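Local coordinates for large terminase protein (Enterobacteria phage P22, PDB 4DKW) that drives viral DNA into empty capsids as the ATP-powered packaging motor and, through the nuclease domain described here, cuts the genome to start and end packaging, at residues 29-34 and 173-178; 38-43 and 58-63; 151-156 and 169-174. One frame throughout, in Å; residues are numbered along the deposited sequence.

Contact 1: 29-34 and 173-178; sequences IDAQDF and LDATRY. With MG (magnesium ion), chain E.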
loop_
_atom_site.group_PDB
_atom_site.type_symbol
_atom_site.label_atom_id
_atom_site.label_comp_id
_atom_site.label_asym_id
_atom_site.label_seq_id
_atom_site.Cartn_x
_atom_site.Cartn_y
_atom_site.Cartn_z
ATOM N N ILE A 29 -1.308 -8.729 4.366
ATOM C CA ILE A 29 -2.397 -7.989 3.734
ATOM C C ILE A 29 -1.901 -7.337 2.446
ATOM O O ILE A 29 -0.743 -6.939 2.340
ATOM C CB ILE A 29 -3.041 -6.936 4.692
ATOM C CG1 ILE A 29 -4.347 -6.398 4.107
ATOM C CG2 ILE A 29 -2.074 -5.793 5.024
ATOM C CD1 ILE A 29 -5.055 -5.434 4.993
ATOM N N ASP A 30 -2.780 -7.285 1.453
ATOM C CA ASP A 30 -2.479 -6.642 0.184
ATOM C C ASP A 30 -3.235 -5.332 0.106
ATOM O O ASP A 30 -4.189 -5.103 0.863
ATOM C CB ASP A 30 -2.905 -7.536 -0.991
ATOM C CG ASP A 30 -1.823 -8.506 -1.414
ATOM O OD1 ASP A 30 -1.012 -8.906 -0.555
ATOM O OD2 ASP A 30 -1.785 -8.867 -2.609
ATOM N N ALA A 31 -2.816 -4.474 -0.814
ATOM C CA ALA A 31 -3.553 -3.249 -1.053
ATOM C C ALA A 31 -3.447 -2.824 -2.508
ATOM O O ALA A 31 -2.485 -3.172 -3.205
ATOM C CB ALA A 31 -3.088 -2.152 -0.121
ATOM N N GLN A 32 -4.440 -2.058 -2.949
ATOM C CA GLN A 32 -4.556 -1.642 -4.341
ATOM C C GLN A 32 -4.747 -0.132 -4.439
ATOM O O GLN A 32 -5.505 0.456 -3.672
ATOM C CB GLN A 32 -5.757 -2.344 -4.995
ATOM C CG GLN A 32 -5.985 -2.012 -6.478
ATOM C CD GLN A 32 -4.953 -2.649 -7.407
ATOM O OE1 GLN A 32 -4.551 -3.798 -7.211
ATOM N NE2 GLN A 32 -4.528 -1.905 -8.425
ATOM N N ASP A 33 -4.042 0.496 -5.374
ATOM C CA ASP A 33 -4.388 1.845 -5.795
ATOM C C ASP A 33 -4.825 1.714 -7.239
ATOM O O ASP A 33 -4.118 1.123 -8.051
ATOM C CB ASP A 33 -3.207 2.825 -5.670
ATOM C CG ASP A 33 -3.608 4.260 -5.993
ATOM O OD1 ASP A 33 -4.738 4.658 -5.636
ATOM O OD2 ASP A 33 -2.813 4.992 -6.612
ATOM N N PHE A 34 -6.001 2.237 -7.560
ATOM C CA PHE A 34 -6.519 2.102 -8.916
ATOM C C PHE A 34 -5.887 3.152 -9.823
ATOM O O PHE A 34 -5.475 4.219 -9.354
ATOM C CB PHE A 34 -8.046 2.207 -8.939
ATOM C CG PHE A 34 -8.733 1.195 -8.079
ATOM C CD1 PHE A 34 -8.640 -0.148 -8.373
ATOM C CD2 PHE A 34 -9.473 1.589 -6.979
ATOM C CE1 PHE A 34 -9.268 -1.091 -7.583
ATOM C CE2 PHE A 34 -10.111 0.655 -6.187
ATOM C CZ PHE A 34 -10.007 -0.688 -6.487
ATOM N N LEU A 173 2.842 4.444 -2.515
ATOM C CA LEU A 173 2.723 5.058 -1.194
ATOM C C LEU A 173 1.279 4.990 -0.693
ATOM O O LEU A 173 1.024 4.588 0.444
ATOM C CB LEU A 173 3.229 6.507 -1.215
ATOM C CG LEU A 173 4.739 6.663 -1.451
ATOM C CD1 LEU A 173 5.116 8.126 -1.642
ATOM C CD2 LEU A 173 5.539 6.061 -0.295
ATOM N N ASP A 174 0.336 5.357 -1.551
ATOM C CA ASP A 174 -1.075 5.275 -1.198
ATOM C C ASP A 174 -1.495 3.855 -0.843
ATOM O O ASP A 174 -2.098 3.618 0.211
ATOM C CB ASP A 174 -1.948 5.793 -2.339
ATOM C CG ASP A 174 -1.937 7.300 -2.444
ATOM O OD1 ASP A 174 -1.415 7.970 -1.525
ATOM O OD2 ASP A 174 -2.469 7.817 -3.445
ATOM N N ALA A 175 -1.191 2.917 -1.734
ATOM C CA ALA A 175 -1.468 1.500 -1.497
ATOM C C ALA A 175 -0.881 1.021 -0.167
ATOM O O ALA A 175 -1.570 0.373 0.618
ATOM C CB ALA A 175 -0.945 0.652 -2.650
ATOM N N THR A 176 0.387 1.347 0.085
ATOM C CA THR A 176 1.030 0.961 1.332
ATOM C C THR A 176 0.255 1.503 2.519
ATOM O O THR A 176 0.004 0.795 3.485
ATOM C CB THR A 176 2.479 1.456 1.397
ATOM O OG1 THR A 176 3.205 0.928 0.283
ATOM C CG2 THR A 176 3.142 0.984 2.680
ATOM N N ARG A 177 -0.148 2.762 2.420
ATOM C CA ARG A 177 -0.898 3.421 3.471
ATOM C C ARG A 177 -2.256 2.727 3.683
ATOM O O ARG A 177 -2.683 2.517 4.828
ATOM C CB ARG A 177 -1.057 4.900 3.115
ATOM C CG ARG A 177 -1.221 5.823 4.293
ATOM C CD ARG A 177 -1.064 7.299 3.902
ATOM N NE ARG A 177 -1.528 7.567 2.539
ATOM C CZ ARG A 177 -2.804 7.628 2.173
ATOM N NH1 ARG A 177 -3.766 7.438 3.068
ATOM N NH2 ARG A 177 -3.116 7.871 0.904
ATOM N N TYR A 178 -2.913 2.334 2.592
ATOM C CA TYR A 178 -4.194 1.607 2.689
ATOM C C TYR A 178 -4.070 0.253 3.389
ATOM O O TYR A 178 -4.941 -0.125 4.180
ATOM C CB TYR A 178 -4.845 1.396 1.315
ATOM C CG TYR A 178 -5.107 2.677 0.566
ATOM C CD1 TYR A 178 -5.448 3.843 1.243
ATOM C CD2 TYR A 178 -5.001 2.727 -0.820
ATOM C CE1 TYR A 178 -5.677 5.018 0.556
ATOM C CE2 TYR A 178 -5.231 3.894 -1.511
ATOM C CZ TYR A 178 -5.572 5.034 -0.819
ATOM O OH TYR A 178 -5.805 6.199 -1.508
HETATM MG MG MG E . -2.990 6.776 -7.700
HETATM O O HOH W 1 -4.919 6.695 -7.194
HETATM O O HOH W 2 -2.738 8.435 -9.049
#

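Contact 2: 38-43 and 58-63; sequences HPQAHI and RVWKKS. With SO4 (sulfate ion), chain G.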
loop_
_atom_site.group_PDB
_atom_site.type_symbol
_atom_site.label_atom_id
_atom_site.label_comp_id
_atom_site.label_asym_id
_atom_site.label_seq_id
_atom_site.Cartn_x
_atom_site.Cartn_y
_atom_site.Cartn_z
ATOM N N HIS A 38 -2.766 7.089 -14.915
ATOM C CA HIS A 38 -1.813 7.025 -13.814
ATOM C C HIS A 38 -1.512 5.559 -13.545
ATOM O O HIS A 38 -2.327 4.688 -13.857
ATOM C CB HIS A 38 -2.396 7.670 -12.551
ATOM C CG HIS A 38 -2.695 9.130 -12.693
ATOM N ND1 HIS A 38 -3.875 9.597 -13.229
ATOM C CD2 HIS A 38 -1.970 10.225 -12.367
ATOM C CE1 HIS A 38 -3.865 10.918 -13.227
ATOM N NE2 HIS A 38 -2.720 11.324 -12.710
ATOM N N PRO A 39 -0.335 5.274 -12.978
ATOM C CA PRO A 39 -0.061 3.870 -12.657
ATOM C C PRO A 39 -1.028 3.336 -11.600
ATOM O O PRO A 39 -1.417 4.068 -10.696
ATOM C CB PRO A 39 1.361 3.913 -12.076
ATOM C CG PRO A 39 1.962 5.153 -12.661
ATOM C CD PRO A 39 0.834 6.140 -12.749
ATOM N N GLN A 40 -1.424 2.079 -11.714
ATOM C CA GLN A 40 -2.008 1.397 -10.570
ATOM C C GLN A 40 -0.881 0.759 -9.750
ATOM O O GLN A 40 0.234 0.558 -10.250
ATOM C CB GLN A 40 -3.017 0.339 -11.021
ATOM C CG GLN A 40 -2.417 -0.845 -11.761
ATOM C CD GLN A 40 -3.456 -1.909 -12.058
ATOM O OE1 GLN A 40 -3.936 -2.594 -11.152
ATOM N NE2 GLN A 40 -3.820 -2.044 -13.327
ATOM N N ALA A 41 -1.162 0.459 -8.487
ATOM C CA ALA A 41 -0.211 -0.274 -7.656
ATOM C C ALA A 41 -0.903 -1.378 -6.868
ATOM O O ALA A 41 -1.997 -1.184 -6.340
ATOM C CB ALA A 41 0.535 0.674 -6.708
ATOM N N HIS A 42 -0.274 -2.545 -6.808
ATOM C CA HIS A 42 -0.707 -3.586 -5.886
ATOM C C HIS A 42 0.475 -3.953 -4.993
ATOM O O HIS A 42 1.554 -4.268 -5.500
ATOM C CB HIS A 42 -1.199 -4.822 -6.645
ATOM C CG HIS A 42 -1.948 -5.793 -5.783
ATOM N ND1 HIS A 42 -3.308 -5.707 -5.582
ATOM C CD2 HIS A 42 -1.521 -6.843 -5.046
ATOM C CE1 HIS A 42 -3.688 -6.676 -4.767
ATOM N NE2 HIS A 42 -2.628 -7.381 -4.434
ATOM N N ILE A 43 0.284 -3.898 -3.676
ATOM C CA ILE A 43 1.377 -4.144 -2.734
ATOM C C ILE A 43 1.028 -5.252 -1.765
ATOM O O ILE A 43 -0.133 -5.616 -1.618
ATOM C CB ILE A 43 1.765 -2.872 -1.927
ATOM C CG1 ILE A 43 0.608 -2.403 -1.029
ATOM C CG2 ILE A 43 2.201 -1.749 -2.879
ATOM C CD1 ILE A 43 0.567 -2.987 0.426
ATOM N N ARG A 58 6.124 -6.941 -1.219
ATOM C CA ARG A 58 5.899 -7.047 -2.657
ATOM C C ARG A 58 5.304 -5.749 -3.183
ATOM O O ARG A 58 4.447 -5.159 -2.540
ATOM C CB ARG A 58 4.952 -8.206 -2.991
ATOM C CG ARG A 58 5.299 -9.548 -2.371
ATOM C CD ARG A 58 6.382 -10.235 -3.155
ATOM N NE ARG A 58 6.561 -11.622 -2.732
ATOM C CZ ARG A 58 7.436 -12.022 -1.812
ATOM N NH1 ARG A 58 8.224 -11.141 -1.198
ATOM N NH2 ARG A 58 7.524 -13.308 -1.503
ATOM N N VAL A 59 5.774 -5.311 -4.349
ATOM C CA VAL A 59 5.284 -4.101 -5.005
ATOM C C VAL A 59 5.193 -4.308 -6.508
ATOM O O VAL A 59 6.137 -4.803 -7.129
ATOM C CB VAL A 59 6.203 -2.896 -4.738
ATOM C CG1 VAL A 59 5.926 -1.787 -5.724
ATOM C CG2 VAL A 59 6.037 -2.401 -3.303
ATOM N N TRP A 60 4.052 -3.939 -7.085
ATOM C CA TRP A 60 3.870 -3.951 -8.528
ATOM C C TRP A 60 3.191 -2.646 -8.928
ATOM O O TRP A 60 2.178 -2.259 -8.349
ATOM C CB TRP A 60 3.042 -5.164 -8.962
ATOM C CG TRP A 60 2.737 -5.224 -10.446
ATOM C CD1 TRP A 60 3.559 -5.679 -11.441
ATOM C CD2 TRP A 60 1.508 -4.838 -11.089
ATOM N NE1 TRP A 60 2.921 -5.590 -12.662
ATOM C CE2 TRP A 60 1.662 -5.080 -12.471
ATOM C CE3 TRP A 60 0.295 -4.304 -10.627
ATOM C CZ2 TRP A 60 0.655 -4.804 -13.395
ATOM C CZ3 TRP A 60 -0.705 -4.031 -11.546
ATOM C CH2 TRP A 60 -0.518 -4.282 -12.916
ATOM N N LYS A 61 3.767 -1.959 -9.904
ATOM C CA LYS A 61 3.252 -0.668 -10.343
ATOM C C LYS A 61 3.267 -0.598 -11.864
ATOM O O LYS A 61 4.299 -0.868 -12.486
ATOM C CB LYS A 61 4.117 0.446 -9.760
ATOM C CG LYS A 61 3.724 1.847 -10.185
ATOM C CD LYS A 61 4.613 2.878 -9.504
ATOM C CE LYS A 61 4.274 4.281 -9.976
ATOM N NZ LYS A 61 4.990 5.295 -9.174
ATOM N N LYS A 62 2.128 -0.247 -12.464
ATOM C CA LYS A 62 2.030 -0.231 -13.919
ATOM C C LYS A 62 0.875 0.612 -14.457
ATOM O O LYS A 62 -0.239 0.569 -13.931
ATOM C CB LYS A 62 1.931 -1.658 -14.477
ATOM C CG LYS A 62 2.739 -1.856 -15.753
ATOM C CD LYS A 62 2.476 -3.197 -16.390
ATOM C CE LYS A 62 3.437 -3.449 -17.537
ATOM N NZ LYS A 62 3.326 -2.428 -18.619
ATOM N N SER A 63 1.159 1.379 -15.510
ATOM C CA SER A 63 0.141 2.155 -16.220
ATOM C C SER A 63 -0.596 1.298 -17.241
ATOM O O SER A 63 -0.057 0.324 -17.765
ATOM C CB SER A 63 0.770 3.348 -16.948
ATOM O OG SER A 63 1.347 4.279 -16.051
HETATM S S SO4 G . 5.219 2.928 -14.923
HETATM O O1 SO4 G . 5.454 3.646 -13.675
HETATM O O2 SO4 G . 5.858 1.617 -14.856
HETATM O O3 SO4 G . 3.785 2.760 -15.125
HETATM O O4 SO4 G . 5.780 3.687 -16.035
HETATM O O HOH W 3 -2.678 0.070 -14.869
#

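Contact 3: 151-156 and 169-174; sequences FEEFRL and NDDVLD. With MG (magnesium ion), chain E.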
loop_
_atom_site.group_PDB
_atom_site.type_symbol
_atom_site.label_atom_id
_atom_site.label_comp_id
_atom_site.label_asym_id
_atom_site.label_seq_id
_atom_site.Cartn_x
_atom_site.Cartn_y
_atom_site.Cartn_z
ATOM N N PHE A 151 10.801 3.106 -3.368
ATOM C CA PHE A 151 11.870 4.064 -3.099
ATOM C C PHE A 151 11.872 5.224 -4.095
ATOM O O PHE A 151 12.188 6.367 -3.740
ATOM C CB PHE A 151 13.225 3.347 -3.044
ATOM C CG PHE A 151 13.360 2.438 -1.865
ATOM C CD1 PHE A 151 13.460 2.971 -0.580
ATOM C CD2 PHE A 151 13.347 1.060 -2.024
ATOM C CE1 PHE A 151 13.565 2.143 0.522
ATOM C CE2 PHE A 151 13.453 0.221 -0.925
ATOM C CZ PHE A 151 13.567 0.765 0.348
ATOM N N GLU A 152 11.502 4.928 -5.336
ATOM C CA GLU A 152 11.352 5.962 -6.356
ATOM C C GLU A 152 10.359 7.035 -5.935
ATOM O O GLU A 152 10.592 8.221 -6.163
ATOM C CB GLU A 152 10.914 5.343 -7.684
ATOM C CG GLU A 152 11.946 4.402 -8.288
ATOM C CD GLU A 152 11.480 3.765 -9.592
ATOM O OE1 GLU A 152 10.260 3.802 -9.881
ATOM O OE2 GLU A 152 12.338 3.220 -10.327
ATOM N N GLU A 153 9.250 6.612 -5.332
ATOM C CA GLU A 153 8.220 7.536 -4.852
ATOM C C GLU A 153 8.617 8.210 -3.536
ATOM O O GLU A 153 8.413 9.409 -3.352
ATOM C CB GLU A 153 6.889 6.804 -4.670
ATOM C CG GLU A 153 6.339 6.140 -5.936
ATOM C CD GLU A 153 4.899 5.670 -5.759
ATOM O OE1 GLU A 153 4.379 5.790 -4.631
ATOM O OE2 GLU A 153 4.284 5.190 -6.738
ATOM N N PHE A 154 9.176 7.412 -2.631
ATOM C CA PHE A 154 9.681 7.849 -1.331
ATOM C C PHE A 154 10.620 9.042 -1.494
ATOM O O PHE A 154 10.547 10.014 -0.730
ATOM C CB PHE A 154 10.387 6.656 -0.679
ATOM C CG PHE A 154 11.007 6.943 0.666
ATOM C CD1 PHE A 154 10.262 6.814 1.830
ATOM C CD2 PHE A 154 12.356 7.268 0.768
ATOM C CE1 PHE A 154 10.834 7.045 3.057
ATOM C CE2 PHE A 154 12.936 7.503 2.005
ATOM C CZ PHE A 154 12.177 7.389 3.147
ATOM N N ARG A 155 11.479 8.966 -2.512
ATOM C CA ARG A 155 12.464 10.014 -2.805
ATOM C C ARG A 155 11.865 11.345 -3.268
ATOM O O ARG A 155 12.441 12.415 -3.022
ATOM C CB ARG A 155 13.439 9.530 -3.869
ATOM C CG ARG A 155 14.420 8.511 -3.369
ATOM C CD ARG A 155 15.497 8.228 -4.399
ATOM N NE ARG A 155 15.071 7.281 -5.420
ATOM C CZ ARG A 155 15.287 5.972 -5.365
ATOM N NH1 ARG A 155 15.940 5.439 -4.342
ATOM N NH2 ARG A 155 14.881 5.195 -6.357
ATOM N N LEU A 156 10.713 11.267 -3.933
ATOM C CA LEU A 156 10.064 12.424 -4.540
ATOM C C LEU A 156 8.889 13.009 -3.736
ATOM O O LEU A 156 8.405 14.086 -4.051
ATOM C CB LEU A 156 9.556 12.033 -5.922
ATOM C CG LEU A 156 10.622 11.584 -6.914
ATOM C CD1 LEU A 156 9.961 11.166 -8.215
ATOM C CD2 LEU A 156 11.589 12.718 -7.157
ATOM N N ASN A 169 3.224 10.802 -8.150
ATOM C CA ASN A 169 4.160 9.702 -7.926
ATOM C C ASN A 169 3.945 9.068 -6.570
ATOM O O ASN A 169 4.898 8.913 -5.809
ATOM C CB ASN A 169 5.604 10.189 -8.000
ATOM C CG ASN A 169 5.933 10.830 -9.320
ATOM O OD1 ASN A 169 6.217 12.030 -9.390
ATOM N ND2 ASN A 169 5.898 10.037 -10.382
ATOM N N ASP A 170 2.695 8.730 -6.261
ATOM C CA ASP A 170 2.352 8.289 -4.917
ATOM C C ASP A 170 1.395 7.108 -4.880
ATOM O O ASP A 170 0.700 6.903 -3.895
ATOM C CB ASP A 170 1.786 9.460 -4.107
ATOM C CG ASP A 170 0.515 10.027 -4.699
ATOM O OD1 ASP A 170 0.134 9.607 -5.804
ATOM O OD2 ASP A 170 -0.105 10.906 -4.055
ATOM N N ASP A 171 1.386 6.320 -5.949
ATOM C CA ASP A 171 0.507 5.157 -6.052
ATOM C C ASP A 171 0.895 3.999 -5.117
ATOM O O ASP A 171 0.036 3.460 -4.423
ATOM C CB ASP A 171 0.449 4.694 -7.501
ATOM C CG ASP A 171 0.276 5.861 -8.465
ATOM O OD1 ASP A 171 -0.832 6.464 -8.488
ATOM O OD2 ASP A 171 1.254 6.184 -9.178
ATOM N N VAL A 172 2.173 3.616 -5.117
ATOM C CA VAL A 172 2.705 2.639 -4.162
ATOM C C VAL A 172 2.584 3.154 -2.716
ATOM O O VAL A 172 2.233 2.395 -1.807
ATOM C CB VAL A 172 4.174 2.258 -4.486
ATOM C CG1 VAL A 172 4.784 1.373 -3.378
ATOM C CG2 VAL A 172 4.247 1.554 -5.838
ATOM N N LEU A 173 2.842 4.444 -2.515
ATOM C CA LEU A 173 2.723 5.058 -1.194
ATOM C C LEU A 173 1.279 4.990 -0.693
ATOM O O LEU A 173 1.024 4.588 0.444
ATOM C CB LEU A 173 3.229 6.507 -1.215
ATOM C CG LEU A 173 4.739 6.663 -1.451
ATOM C CD1 LEU A 173 5.116 8.126 -1.642
ATOM C CD2 LEU A 173 5.539 6.061 -0.295
ATOM N N ASP A 174 0.336 5.357 -1.551
ATOM C CA ASP A 174 -1.075 5.275 -1.198
ATOM C C ASP A 174 -1.495 3.855 -0.843
ATOM O O ASP A 174 -2.098 3.618 0.211
ATOM C CB ASP A 174 -1.948 5.793 -2.339
ATOM C CG ASP A 174 -1.937 7.300 -2.444
ATOM O OD1 ASP A 174 -1.415 7.970 -1.525
ATOM O OD2 ASP A 174 -2.469 7.817 -3.445
HETATM MG MG MG E . -2.990 6.776 -7.700
HETATM O O HOH W 1 -4.919 6.695 -7.194
HETATM O O HOH W 2 -2.738 8.435 -9.049
#

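Contact 1: 29-34 and 173-178
The methyl group of A31 sits directly on the backbone carbonyl of A175: A31 CB lies 3.0 Å from A175 O, very close for a carbon and an oxygen. These two alanines face each other where strand and helix come closest by CA distance. A31 CB is 4.3 Å from A175 CB, and the axes of strand 29-33 and helix 173-178 come within 6.8 Å. The strand and helix directions are 139° apart. A175 CB also leans on the strand backbone near D33 N.

Y178 closes the contact on the next helical turn. Its CB packs on A31 CB. The ring brings its edge to the strand, with Y178 CD2 3.7 Å from Q32 O. D174 O lies over the rim of one ring face.

This is the RNase H-like core of the nuclease domain, in which helix 171-181 lies against the sheet that contains strand 27-33. I43 of the neighbouring strand 40-48 touches both A31 and A175. The strand delivers a catalytic aspartate at its C-terminal end. D33 has CG anti to the backbone N (chi1 -175°), which directs its carboxylate to magnesium. D33 OD2 binds the metal at 2.1 Å, and D171 from the start of the same helix is the other protein ligand. D33 OD1 does not bind the metal but accepts a 2.6 Å hydrogen bond from water 1, itself a metal ligand. One carboxylate thus holds both the ion and part of its water shell.

D174 points its CB toward the strand, and D174 OD2 is 4.3 Å from D33 OD2. R177 NH2 forms a salt bridge to D174 OD1 at 3.0 Å, approaching from above the carboxylate plane.

Contact 2: 38-43 and 58-63
Q40 and K62 bond to each other through both backbone groups, and H42 and W60 do the same. The four N-H...O bonds are of ordinary length. A41-K61, between them, and I43-V59, beyond H42-W60, are non-hydrogen-bonded pairs. A41 CA lies 3.2 Å from W60 O in a CA-H...O contact.

On the face of Q40 and W60, the Q40 amide meets the edge of the indole, with Q40 CD 3.5 Å from W60 CZ3. The two planes are 70° apart. Y104 and Q32 both bond to Q40 OE1, and water 3 accepts from Q40 NE2. H42 is fixed by D30 and Q32. Helix 67-78 packs against W60.

On the other face, I43 CG2 touches V59 CG2 at 3.9 Å. K61 runs fully extended alongside P39, with K61 CE 3.6 Å from P39 CB. This carries K61 NZ to a salt bridge with E153. Helix 171-181 covers this face. Just past the strand, S63 OG donates to SO4 O3 at 3.0 Å; the sulfate probably comes from the crystallisation liquor.

These are two strands of an antiparallel beta hairpin, 40-48 with 53-62, as in the sheet of RNase H-like nucleases.

Contact 3: 151-156 and 169-174
Two hydrogen bonds join the E153 carboxylate to the first turn of the next helix. L173 N donates to E153 OE1 at 2.9 Å with an N-H...O angle of 157°. V172 N donates to E153 OE2 at 3.1 Å and 163°. Both donors come in on the syn sides of the carboxylate, a little out of its plane. The two bonds use different oxygens and limit rotation of the group.

The reach depends on the shape of the glutamate. E153 CG is anti to the carbonyl carbon (chi1 -59°), and the chain beyond is extended. The carboxylate therefore crosses from helix 148-156 to the start of helix 171-181. D170 holds the N-cap position there, but its side chain makes no capping bond.

Packing adds to these bonds. The aliphatic part of E153 runs past the N169 carbonyl, with E153 CB 3.1 Å from N169 O. L173 CD1 lies 3.7 Å from E153 CB, so the leucine covers the stem of the glutamate. V172 CB approaches E153 OE1 at 3.5 Å. L156 CD1 touches N169 OD1 at 4.0 Å.

Charge is the third element. E153 OE2 lies 4.0 Å from D171 OD2. D171 turns its other oxygen to the metal: D171 OD1 binds magnesium at 2.3 Å, with D33 as the second protein ligand. K61 forms a salt bridge to E153 OE2 and only a weak, long ion pair with D171.

The chemistry is that of a buried carboxylate held at a helix N-terminus. The N-H groups, the helix dipole and K61 would together favour its charged form. E153 makes no bond to this magnesium; as a second-shell residue it probably helps to position the turn that carries the catalytic D171.

How the contacts relate
Contacts 1 and 3 each supply one ligand of a magnesium ion in the RNase H-like nuclease domain, and contact 2 lies beside them. Their centres are 9 to 11 Å apart. Contacts 1 and 3 share helix 171-181, including L173 and D174. Contacts 1 and 2 share a sheet, in which strands 27-33 and 40-48 are neighbours. Along the chain, contact 2 is nested inside the loop closed by contact 1, and contact 3 opens after contact 2 has closed. The metal joins 29-34 to 169-174, while a salt bridge joins 58-63 to 151-156. The fold thus brings the catalytic D33 and D171, far apart in sequence, together at the metal.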